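Local structure of protein YchN (Escherichia coli, 1JX7) at residues A[90-93]-A[94-98]. The protein is of unknown function but assembles into a homohexamer, a dimer of trimers, and belongs to the DsrE/DsrF-like family. Residues are numbered along the deposited sequence; the frame is centred on the assembly and turned at random.
Sequences LPLI and DGVEI
A chi1 of 169° swings CG1 of Val-96 to the far side of CA from the backbone N and leaves CG2 next to that N, and the two methyls part to meet different neighbours. CG1 reaches Leu-92, where chi1 of -69° sets CG next to its backbone N, 4.1 Å from CG1 of Val-96, while CB of Leu-92 lies 4.0 Å from the same methyl; the two side chains cross at about a right angle. CG2 instead packs against the base of Ile-93, 3.9 Å from its CB, while the rest of that isoleucine leads off to Leu-65 and its neighbours on helix 61-70. The backbone folds back at the same place: N of Val-96 gives a weak, bent hydrogen bond to O of Ile-93 (3.1 Å, 130° at the hydrogen), with Asp-94 and Gly-95 at the corner. Cutting Val-96 back to an alanine removes both methyls, and is likely to leave CB of Leu-92 and CB of Ile-93 without their partners and to weaken the packing on Val-75 and Leu-77. Outside the corner, NH1 of Arg-51 hydrogen-bonds to O of Leu-92, and Glu-97 forms a salt bridge with Lys-76 of strand 75-78. The contact illustrates how a beta-turn, with its weak i to i+3 bond, brings a chain into strand 96-99, outermost in this chain's parallel alpha/beta sheet.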
loop_
_atom_site.group_PDB
_atom_site.type_symbol
_atom_site.label_atom_id
_atom_site.label_comp_id
_atom_site.label_asym_id
_atom_site.label_seq_id
_atom_site.Cartn_x
_atom_site.Cartn_y
_atom_site.Cartn_z
ATOM N N LEU A 90 -9.997 1.339 -25.372
ATOM C CA LEU A 90 -11.330 1.303 -24.816
ATOM C C LEU A 90 -11.949 2.693 -24.819
ATOM O O LEU A 90 -11.259 3.693 -25.025
ATOM C CB LEU A 90 -11.306 0.752 -23.387
ATOM C CG LEU A 90 -10.837 -0.697 -23.282
ATOM C CD1 LEU A 90 -11.162 -1.226 -21.898
ATOM C CD2 LEU A 90 -11.529 -1.550 -24.332
ATOM N N PRO A 91 -13.287 2.768 -24.625
ATOM C CA PRO A 91 -13.995 4.051 -24.603
ATOM C C PRO A 91 -13.699 4.769 -23.290
ATOM O O PRO A 91 -13.987 4.248 -22.210
ATOM C CB PRO A 91 -15.463 3.632 -24.710
ATOM C CG PRO A 91 -15.397 2.289 -25.413
ATOM C CD PRO A 91 -14.239 1.647 -24.709
ATOM N N LEU A 92 -13.113 5.955 -23.374
ATOM C CA LEU A 92 -12.803 6.715 -22.179
ATOM C C LEU A 92 -13.885 7.737 -21.935
ATOM O O LEU A 92 -14.607 8.109 -22.846
ATOM C CB LEU A 92 -11.461 7.459 -22.318
ATOM C CG LEU A 92 -10.113 6.729 -22.363
ATOM C CD1 LEU A 92 -10.053 5.694 -21.250
ATOM C CD2 LEU A 92 -9.931 6.070 -23.704
ATOM N N ILE A 93 -13.992 8.174 -20.687
ATOM C CA ILE A 93 -14.961 9.199 -20.292
ATOM C C ILE A 93 -14.596 10.394 -21.165
ATOM O O ILE A 93 -13.436 10.560 -21.537
ATOM C CB ILE A 93 -14.784 9.557 -18.803
ATOM C CG1 ILE A 93 -14.906 8.287 -17.953
ATOM C CG2 ILE A 93 -15.811 10.588 -18.389
ATOM C CD1 ILE A 93 -14.683 8.509 -16.467
ATOM N N ASP A 94 -15.583 11.216 -21.492
ATOM C CA ASP A 94 -15.357 12.370 -22.355
ATOM C C ASP A 94 -13.984 13.034 -22.344
ATOM O O ASP A 94 -13.038 12.525 -22.944
ATOM C CB ASP A 94 -16.433 13.428 -22.108
ATOM C CG ASP A 94 -17.781 13.016 -22.668
ATOM O OD1 ASP A 94 -17.817 12.508 -23.810
ATOM O OD2 ASP A 94 -18.808 13.206 -21.975
ATOM N N GLY A 95 -13.872 14.175 -21.677
ATOM C CA GLY A 95 -12.608 14.891 -21.655
ATOM C C GLY A 95 -11.344 14.104 -21.363
ATOM O O GLY A 95 -10.246 14.597 -21.589
ATOM N N VAL A 96 -11.478 12.882 -20.848
ATOM C CA VAL A 96 -10.322 12.073 -20.524
ATOM C C VAL A 96 -9.522 11.711 -21.770
ATOM O O VAL A 96 -10.098 11.336 -22.783
ATOM C CB VAL A 96 -10.764 10.789 -19.801
ATOM C CG1 VAL A 96 -9.596 9.802 -19.702
ATOM C CG2 VAL A 96 -11.281 11.148 -18.415
ATOM N N GLU A 97 -8.199 11.832 -21.703
ATOM C CA GLU A 97 -7.348 11.506 -22.844
ATOM C C GLU A 97 -6.027 10.830 -22.488
ATOM O O GLU A 97 -5.592 10.836 -21.340
ATOM C CB GLU A 97 -7.079 12.752 -23.676
ATOM C CG GLU A 97 -8.282 13.186 -24.471
ATOM C CD GLU A 97 -8.057 14.487 -25.193
ATOM O OE1 GLU A 97 -7.059 14.567 -25.939
ATOM O OE2 GLU A 97 -8.871 15.425 -25.018
ATOM N N ILE A 98 -5.389 10.253 -23.507
ATOM C CA ILE A 98 -4.131 9.540 -23.346
ATOM C C ILE A 98 -2.916 10.415 -23.598
ATOM O O ILE A 98 -2.648 10.798 -24.732
ATOM C CB ILE A 98 -4.097 8.327 -24.293
ATOM C CG1 ILE A 98 -5.196 7.341 -23.879
ATOM C CG2 ILE A 98 -2.743 7.674 -24.264
ATOM C CD1 ILE A 98 -5.323 6.137 -24.770
#